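Local coordinates for protein alpha-Amylase (Thermotoga maritima, PDB 2B5D) that belongs, as an alpha-amylase, to glycosyl hydrolase family 57, whose catalytic domain is a (beta/alpha)7 barrel, an incomplete TIM-like barrel, at residues A210-D215 with Y220-P225; L370-E373 with K378-T381; Y21-E26 with I278-V283. All blocks are in the same frame, centred on the assembly; numbering follows the deposited sequence.

Interaction 1 (A210-D215 with Y220-P225); sequences AFWFAD and YGVYRP
F211 in helix 209-212 and G221 in the loop beyond it mark the nearest approach of the two backbones, their CA atoms 6.9 Å apart. The phenyl ring of F211 bridges the gap edge-on. Its CD1 lies 3.3 Å from G221 O, and the neighbouring CE1 lies 3.6 Å from R224 O, both oxygens near the ring plane. With chi1 at -72°, CG lies opposite the carbonyl carbon and the ring edge is carried out to the loop, where its weakly positive C-H groups face two carbonyls. Beside it, V222 CG1 comes to 4.3 Å from F211 CD1 and to 4.2 Å from W212 NE1. This is the helix-to-strand connection ahead of strand 226-227, at the edge of the family 57 sheet, and F211 and V222 both also pack on A236 of strand 233-236. Within the loop, Y223 N bonds to Y220 O, closing a tight turn that G221 passes with a positive phi of 37°. V222 CG2 sits 3.6 Å above the centre of the Y223 ring. R224 turns its guanidinium elsewhere, bonding to the backbone O of E391. W212 also packs on E240 of the second subunit. Between W212 and V222 a water accepts from V222 N at 3.3 Å and, more weakly, in the plane of the indole, from W212 NE1.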
loop_
_atom_site.group_PDB
_atom_site.type_symbol
_atom_site.label_atom_id
_atom_site.label_comp_id
_atom_site.label_asym_id
_atom_site.label_seq_id
_atom_site.Cartn_x
_atom_site.Cartn_y
_atom_site.Cartn_z
ATOM N N ALA A 210 29.449 -27.300 -5.872
ATOM C CA ALA A 210 29.084 -28.708 -6.040
ATOM C C ALA A 210 30.319 -29.599 -6.153
ATOM O O ALA A 210 30.267 -30.779 -5.761
ATOM C CB ALA A 210 28.157 -28.903 -7.287
ATOM N N PHE A 211 31.416 -29.060 -6.708
ATOM C CA PHE A 211 32.689 -29.800 -6.803
ATOM C C PHE A 211 33.548 -29.519 -5.585
ATOM O O PHE A 211 34.195 -30.447 -5.057
ATOM C CB PHE A 211 33.493 -29.424 -8.028
ATOM C CG PHE A 211 32.940 -29.937 -9.365
ATOM C CD1 PHE A 211 33.787 -30.032 -10.478
ATOM C CD2 PHE A 211 31.614 -30.350 -9.505
ATOM C CE1 PHE A 211 33.312 -30.482 -11.726
ATOM C CE2 PHE A 211 31.115 -30.779 -10.734
ATOM C CZ PHE A 211 31.966 -30.858 -11.852
ATOM N N TRP A 212 33.589 -28.259 -5.142
ATOM C CA TRP A 212 34.489 -27.883 -4.041
ATOM C C TRP A 212 34.100 -28.552 -2.782
ATOM O O TRP A 212 34.921 -28.797 -1.896
ATOM C CB TRP A 212 34.516 -26.354 -3.791
ATOM C CG TRP A 212 35.092 -25.582 -4.947
ATOM C CD1 TRP A 212 36.006 -26.034 -5.867
ATOM C CD2 TRP A 212 34.837 -24.216 -5.277
ATOM N NE1 TRP A 212 36.281 -25.046 -6.787
ATOM C CE2 TRP A 212 35.585 -23.917 -6.437
ATOM C CE3 TRP A 212 34.040 -23.218 -4.711
ATOM C CZ2 TRP A 212 35.584 -22.646 -7.025
ATOM C CZ3 TRP A 212 34.031 -21.939 -5.314
ATOM C CH2 TRP A 212 34.788 -21.682 -6.459
ATOM N N PHE A 213 32.811 -28.782 -2.641
ATOM C CA PHE A 213 32.336 -29.257 -1.369
ATOM C C PHE A 213 31.954 -30.766 -1.377
ATOM O O PHE A 213 31.480 -31.284 -0.374
ATOM C CB PHE A 213 31.210 -28.354 -0.884
ATOM C CG PHE A 213 31.290 -28.075 0.565
ATOM C CD1 PHE A 213 32.308 -27.281 1.062
ATOM C CD2 PHE A 213 30.400 -28.672 1.443
ATOM C CE1 PHE A 213 32.432 -27.064 2.429
ATOM C CE2 PHE A 213 30.480 -28.435 2.831
ATOM C CZ PHE A 213 31.510 -27.636 3.325
ATOM N N ALA A 214 32.191 -31.437 -2.509
ATOM C CA ALA A 214 32.117 -32.890 -2.649
ATOM C C ALA A 214 33.033 -33.634 -1.629
ATOM O O ALA A 214 34.000 -33.055 -1.093
ATOM C CB ALA A 214 32.451 -33.262 -4.070
ATOM N N ASP A 215 32.738 -34.901 -1.338
ATOM C CA ASP A 215 33.510 -35.611 -0.274
ATOM C C ASP A 215 34.989 -35.714 -0.608
ATOM O O ASP A 215 35.864 -35.582 0.272
ATOM C CB ASP A 215 32.933 -36.996 0.048
ATOM C CG ASP A 215 31.669 -36.921 0.875
ATOM O OD1 ASP A 215 30.993 -37.963 0.933
ATOM O OD2 ASP A 215 31.351 -35.847 1.469
ATOM N N TYR A 220 40.706 -32.460 -11.491
ATOM C CA TYR A 220 40.811 -31.317 -12.354
ATOM C C TYR A 220 39.932 -30.107 -11.996
ATOM O O TYR A 220 39.604 -29.359 -12.887
ATOM C CB TYR A 220 40.498 -31.743 -13.792
ATOM C CG TYR A 220 41.427 -32.838 -14.274
ATOM C CD1 TYR A 220 40.922 -34.051 -14.758
ATOM C CD2 TYR A 220 42.829 -32.664 -14.206
ATOM C CE1 TYR A 220 41.782 -35.076 -15.192
ATOM C CE2 TYR A 220 43.705 -33.665 -14.605
ATOM C CZ TYR A 220 43.176 -34.869 -15.102
ATOM O OH TYR A 220 44.041 -35.837 -15.515
ATOM N N GLY A 221 39.554 -29.927 -10.730
ATOM C CA GLY A 221 38.553 -28.931 -10.317
ATOM C C GLY A 221 37.362 -28.700 -11.239
ATOM O O GLY A 221 36.768 -29.671 -11.731
ATOM N N VAL A 222 37.017 -27.434 -11.525
ATOM C CA VAL A 222 35.839 -27.152 -12.334
ATOM C C VAL A 222 36.099 -27.192 -13.796
ATOM O O VAL A 222 35.202 -26.927 -14.594
ATOM C CB VAL A 222 35.160 -25.800 -11.980
ATOM C CG1 VAL A 222 34.670 -25.845 -10.571
ATOM C CG2 VAL A 222 36.139 -24.549 -12.214
ATOM N N TYR A 223 37.331 -27.537 -14.162
ATOM C CA TYR A 223 37.794 -27.477 -15.570
ATOM C C TYR A 223 37.758 -28.802 -16.329
ATOM O O TYR A 223 38.254 -28.902 -17.452
ATOM C CB TYR A 223 39.228 -26.851 -15.640
ATOM C CG TYR A 223 39.183 -25.498 -14.980
ATOM C CD1 TYR A 223 38.492 -24.443 -15.583
ATOM C CD2 TYR A 223 39.767 -25.296 -13.722
ATOM C CE1 TYR A 223 38.414 -23.175 -14.961
ATOM C CE2 TYR A 223 39.710 -24.058 -13.114
ATOM C CZ TYR A 223 39.024 -23.013 -13.726
ATOM O OH TYR A 223 38.907 -21.815 -13.077
ATOM N N ARG A 224 37.133 -29.798 -15.732
ATOM C CA ARG A 224 36.606 -30.925 -16.502
ATOM C C ARG A 224 35.246 -31.366 -15.899
ATOM O O ARG A 224 35.087 -31.374 -14.670
ATOM C CB ARG A 224 37.650 -32.058 -16.497
ATOM C CG ARG A 224 38.633 -31.897 -17.728
ATOM C CD ARG A 224 39.615 -32.993 -17.825
ATOM N NE ARG A 224 39.272 -34.114 -18.733
ATOM C CZ ARG A 224 39.382 -34.062 -20.058
ATOM N NH1 ARG A 224 39.751 -32.938 -20.667
ATOM N NH2 ARG A 224 39.086 -35.128 -20.779
ATOM N N PRO A 225 34.297 -31.779 -16.747
ATOM C CA PRO A 225 33.086 -32.403 -16.231
ATOM C C PRO A 225 33.403 -33.649 -15.398
ATOM O O PRO A 225 34.486 -34.221 -15.489
ATOM C CB PRO A 225 32.349 -32.848 -17.501
ATOM C CG PRO A 225 33.421 -32.901 -18.557
ATOM C CD PRO A 225 34.286 -31.728 -18.210
HETATM O O HOH W 1 38.493 -25.472 -9.331
#

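Interaction 2 (L370-E373 with K378-T381)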
loop_
_atom_site.group_PDB
_atom_site.type_symbol
_atom_site.label_atom_id
_atom_site.label_comp_id
_atom_site.label_asym_id
_atom_site.label_seq_id
_atom_site.Cartn_x
_atom_site.Cartn_y
_atom_site.Cartn_z
ATOM N N LEU A 370 36.996 -14.234 -32.667
ATOM C CA LEU A 370 38.329 -14.207 -32.086
ATOM C C LEU A 370 38.757 -15.572 -31.585
ATOM O O LEU A 370 39.895 -15.986 -31.834
ATOM C CB LEU A 370 38.370 -13.199 -30.953
ATOM C CG LEU A 370 38.965 -11.797 -31.163
ATOM C CD1 LEU A 370 39.174 -11.390 -32.627
ATOM C CD2 LEU A 370 38.105 -10.810 -30.428
ATOM N N VAL A 371 37.859 -16.279 -30.875
ATOM C CA VAL A 371 38.166 -17.637 -30.404
ATOM C C VAL A 371 38.389 -18.553 -31.587
ATOM O O VAL A 371 39.308 -19.359 -31.572
ATOM C CB VAL A 371 37.103 -18.219 -29.424
ATOM C CG1 VAL A 371 37.267 -19.716 -29.279
ATOM C CG2 VAL A 371 37.232 -17.583 -28.049
ATOM N N ASN A 372 37.570 -18.403 -32.613
ATOM C CA ASN A 372 37.752 -19.139 -33.843
ATOM C C ASN A 372 39.186 -18.977 -34.436
ATOM O O ASN A 372 39.792 -19.956 -34.849
ATOM C CB ASN A 372 36.700 -18.725 -34.874
ATOM C CG ASN A 372 35.338 -19.405 -34.671
ATOM O OD1 ASN A 372 34.309 -18.897 -35.160
ATOM N ND2 ASN A 372 35.315 -20.537 -33.969
ATOM N N GLU A 373 39.714 -17.752 -34.466
ATOM C CA GLU A 373 41.076 -17.513 -34.930
ATOM C C GLU A 373 42.145 -17.955 -33.967
ATOM O O GLU A 373 43.207 -18.394 -34.406
ATOM C CB GLU A 373 41.312 -16.044 -35.318
ATOM C CG GLU A 373 40.558 -15.618 -36.592
ATOM C CD GLU A 373 40.380 -16.779 -37.586
ATOM O OE1 GLU A 373 41.402 -17.289 -38.124
ATOM O OE2 GLU A 373 39.210 -17.191 -37.813
ATOM N N LYS A 378 39.329 -23.194 -28.473
ATOM C CA LYS A 378 38.285 -23.740 -29.312
ATOM C C LYS A 378 36.925 -23.486 -28.618
ATOM O O LYS A 378 36.808 -23.611 -27.396
ATOM C CB LYS A 378 38.535 -25.245 -29.435
ATOM C CG LYS A 378 37.666 -25.952 -30.497
ATOM C CD LYS A 378 38.189 -27.339 -30.770
ATOM C CE LYS A 378 38.641 -28.011 -29.469
ATOM N NZ LYS A 378 38.583 -29.521 -29.541
ATOM N N LEU A 379 35.916 -23.098 -29.383
ATOM C CA LEU A 379 34.550 -23.105 -28.866
ATOM C C LEU A 379 34.060 -24.547 -28.939
ATOM O O LEU A 379 34.284 -25.194 -29.941
ATOM C CB LEU A 379 33.624 -22.237 -29.696
ATOM C CG LEU A 379 33.918 -20.735 -29.833
ATOM C CD1 LEU A 379 32.881 -20.079 -30.780
ATOM C CD2 LEU A 379 33.944 -20.028 -28.498
ATOM N N VAL A 380 33.414 -25.024 -27.869
ATOM C CA VAL A 380 32.732 -26.332 -27.829
ATOM C C VAL A 380 31.296 -26.163 -27.327
ATOM O O VAL A 380 30.991 -25.194 -26.633
ATOM C CB VAL A 380 33.489 -27.355 -26.900
ATOM C CG1 VAL A 380 34.928 -27.572 -27.380
ATOM C CG2 VAL A 380 33.488 -26.916 -25.411
ATOM N N THR A 381 30.401 -27.073 -27.700
ATOM C CA THR A 381 29.091 -27.140 -27.030
ATOM C C THR A 381 29.248 -28.228 -25.986
ATOM O O THR A 381 30.208 -28.981 -26.024
ATOM C CB THR A 381 27.953 -27.524 -27.976
ATOM O OG1 THR A 381 28.081 -28.914 -28.287
ATOM C CG2 THR A 381 27.973 -26.683 -29.230
#
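V371 and L379 meet with their side chains inclined to each other, one methyl of the valine pressing on the CG-CD2 flank of the leucine. V371 CG1 lies 3.4 Å from L379 CD2, closer than carbons normally pack, and 3.5 Å from L379 CG. The valine's chi1 of 165° sets CG1 anti to the backbone N, toward the strand, and the same methyl also reaches the main chain, 3.8 Å from K378 C. The backbones stay further apart, with V371 CA 6.2 Å from K378 CA. The pair spans an alpha-to-beta connection that leads from the last turn of helix 360-373 into strand 377-379, which runs parallel to strand 3-11; K378 shares backbone bonds with G3 and I5. I5 of strand 3-11 touches both V371 and L379, placing the pair between the helix and the sheet, while L324 of helix 309-338 adds to the packing round V371. The leucine divides its two methyls between neighbouring helix residues. With chi2 at 177°, its CD1 continues the side chain in extended form towards N372, whose side chain lies across it at about a right angle, whereas CD2 is the branch left for V371.

Interaction 3 (Y21-E26 with I278-V283)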
loop_
_atom_site.group_PDB
_atom_site.type_symbol
_atom_site.label_atom_id
_atom_site.label_comp_id
_atom_site.label_asym_id
_atom_site.label_seq_id
_atom_site.Cartn_x
_atom_site.Cartn_y
_atom_site.Cartn_z
ATOM N N TYR A 21 -6.676 -9.384 -21.418
ATOM C CA TYR A 21 -6.309 -8.013 -21.827
ATOM C C TYR A 21 -5.590 -7.948 -23.179
ATOM O O TYR A 21 -5.064 -8.951 -23.671
ATOM C CB TYR A 21 -5.478 -7.311 -20.748
ATOM C CG TYR A 21 -6.111 -7.407 -19.378
ATOM C CD1 TYR A 21 -5.647 -8.338 -18.435
ATOM C CD2 TYR A 21 -7.208 -6.608 -19.037
ATOM C CE1 TYR A 21 -6.233 -8.449 -17.166
ATOM C CE2 TYR A 21 -7.812 -6.710 -17.775
ATOM C CZ TYR A 21 -7.315 -7.624 -16.839
ATOM O OH TYR A 21 -7.915 -7.732 -15.591
ATOM N N ASP A 22 -5.566 -6.744 -23.752
ATOM C CA ASP A 22 -5.159 -6.483 -25.145
ATOM C C ASP A 22 -3.731 -5.964 -25.191
ATOM O O ASP A 22 -3.015 -6.194 -26.175
ATOM C CB ASP A 22 -6.103 -5.438 -25.767
ATOM C CG ASP A 22 -6.420 -5.700 -27.241
ATOM O OD1 ASP A 22 -6.476 -6.888 -27.666
ATOM O OD2 ASP A 22 -6.625 -4.702 -27.968
ATOM N N HIS A 23 -3.364 -5.206 -24.149
ATOM C CA HIS A 23 -1.967 -4.926 -23.752
ATOM C C HIS A 23 -1.901 -5.135 -22.229
ATOM O O HIS A 23 -2.743 -4.610 -21.492
ATOM C CB HIS A 23 -1.458 -3.490 -24.088
ATOM C CG HIS A 23 -2.252 -2.760 -25.137
ATOM N ND1 HIS A 23 -3.097 -1.707 -24.835
ATOM C CD2 HIS A 23 -2.311 -2.913 -26.483
ATOM C CE1 HIS A 23 -3.657 -1.258 -25.944
ATOM N NE2 HIS A 23 -3.195 -1.971 -26.960
ATOM N N PHE A 24 -0.919 -5.920 -21.778
ATOM C CA PHE A 24 -0.672 -6.151 -20.350
ATOM C C PHE A 24 0.783 -5.797 -20.081
ATOM O O PHE A 24 1.660 -6.082 -20.902
ATOM C CB PHE A 24 -0.972 -7.614 -19.954
ATOM C CG PHE A 24 -1.284 -7.802 -18.483
ATOM C CD1 PHE A 24 -0.314 -8.279 -17.606
ATOM C CD2 PHE A 24 -2.556 -7.498 -17.979
ATOM C CE1 PHE A 24 -0.596 -8.450 -16.243
ATOM C CE2 PHE A 24 -2.857 -7.660 -16.612
ATOM C CZ PHE A 24 -1.871 -8.138 -15.740
ATOM N N LEU A 25 1.036 -5.156 -18.939
ATOM C CA LEU A 25 2.366 -4.617 -18.643
ATOM C C LEU A 25 3.479 -5.672 -18.681
ATOM O O LEU A 25 4.569 -5.417 -19.201
ATOM C CB LEU A 25 2.363 -3.885 -17.290
ATOM C CG LEU A 25 3.687 -3.282 -16.785
ATOM C CD1 LEU A 25 4.205 -2.173 -17.718
ATOM C CD2 LEU A 25 3.534 -2.776 -15.341
ATOM N N GLU A 26 3.193 -6.853 -18.143
ATOM C CA GLU A 26 4.222 -7.874 -17.989
ATOM C C GLU A 26 4.371 -8.815 -19.180
ATOM O O GLU A 26 5.242 -9.686 -19.192
ATOM C CB GLU A 26 4.115 -8.627 -16.638
ATOM C CG GLU A 26 2.842 -8.411 -15.821
ATOM C CD GLU A 26 2.784 -7.054 -15.086
ATOM O OE1 GLU A 26 1.742 -6.359 -15.225
ATOM O OE2 GLU A 26 3.757 -6.688 -14.370
ATOM N N ILE A 278 3.325 4.567 -24.669
ATOM C CA ILE A 278 3.433 4.191 -23.258
ATOM C C ILE A 278 2.212 3.363 -22.837
ATOM O O ILE A 278 1.464 2.875 -23.682
ATOM C CB ILE A 278 3.635 5.423 -22.321
ATOM C CG1 ILE A 278 2.563 6.494 -22.594
ATOM C CG2 ILE A 278 5.063 5.957 -22.451
ATOM C CD1 ILE A 278 2.682 7.768 -21.783
ATOM N N ASP A 279 2.026 3.210 -21.530
ATOM C CA ASP A 279 0.884 2.488 -20.968
ATOM C C ASP A 279 -0.452 3.192 -21.276
ATOM O O ASP A 279 -0.527 4.426 -21.215
ATOM C CB ASP A 279 1.066 2.358 -19.453
ATOM C CG ASP A 279 0.427 1.093 -18.882
ATOM O OD1 ASP A 279 -0.413 1.229 -17.970
ATOM O OD2 ASP A 279 0.768 -0.033 -19.328
ATOM N N PRO A 280 -1.506 2.410 -21.618
ATOM C CA PRO A 280 -2.869 2.946 -21.828
ATOM C C PRO A 280 -3.382 3.706 -20.598
ATOM O O PRO A 280 -4.257 4.569 -20.712
ATOM C CB PRO A 280 -3.717 1.684 -22.058
ATOM C CG PRO A 280 -2.873 0.524 -21.539
ATOM C CD PRO A 280 -1.462 0.947 -21.829
ATOM N N SER A 281 -2.822 3.363 -19.438
ATOM C CA SER A 281 -3.044 4.065 -18.178
ATOM C C SER A 281 -2.510 5.507 -18.194
ATOM O O SER A 281 -2.869 6.302 -17.319
ATOM C CB SER A 281 -2.385 3.280 -17.030
ATOM O OG SER A 281 -2.425 3.977 -15.795
ATOM N N GLY A 282 -1.659 5.831 -19.174
ATOM C CA GLY A 282 -1.000 7.142 -19.258
ATOM C C GLY A 282 0.353 7.236 -18.550
ATOM O O GLY A 282 1.051 8.259 -18.668
ATOM N N VAL A 283 0.729 6.181 -17.814
ATOM C CA VAL A 283 2.031 6.123 -17.111
ATOM C C VAL A 283 3.217 5.862 -18.042
ATOM O O VAL A 283 3.147 4.993 -18.935
ATOM C CB VAL A 283 2.072 5.090 -15.937
ATOM C CG1 VAL A 283 1.644 5.744 -14.609
ATOM C CG2 VAL A 283 1.232 3.856 -16.249
#
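H23 and P280 form a light surface contact between two long loops of the family 57 domain: 21-26 leads from strand 3-11 into helix 27-47, while the loop holding 278-283 precedes helix 309-338. The second loop is folded by a type I beta turn running from D279 to G282. Its closing bond is short, G282 N to D279 O at 2.7 Å, and a weaker one joins D279 N to V283 O. G282 leaves the turn with phi at 91°. P280, at the second position of the turn, faces the histidine, with H23 CA 8.2 Å from P280 CA. The histidine's chi1 of -19° is nearly eclipsed rather than staggered, and this turns its ring toward the proline; the two side chains run alongside each other in opposite directions. Next to them L25 CD1 comes within 4.4 Å of D279 OD2, a loose approach of a methyl to a carboxylate. A neighbouring subunit, the third of the assembly, packs against this corner: D22 forms a salt bridge with R499 of that subunit, and H23 O accepts a hydrogen bond from its K486. The imidazole meets the proline edge-on, P280 CG lying near the ring plane 4.0 Å from H23 ND1, a nitrogen that the contact buries without any polar partner in the model.

Interactions 1 and 2 are neighbours, with centres about 24 Å apart and nearest atoms about 9 Å apart. They do not touch, but strand 343-349 connects their surroundings: it pairs with strand 3-11, on which interaction 2 packs, and is touched by Y223 and P225 of interaction 1. Interaction 3 is remote from both, its centre about 47 Å from that of interaction 1 and about 43 Å from that of interaction 2, on the opposite side of the chain's centre. In sequence, interaction 1 falls within the long span that interaction 3 brackets, and interaction 2 follows both. Interactions 1 and 3 adjoin different neighbouring subunits, whereas interaction 2 touches none.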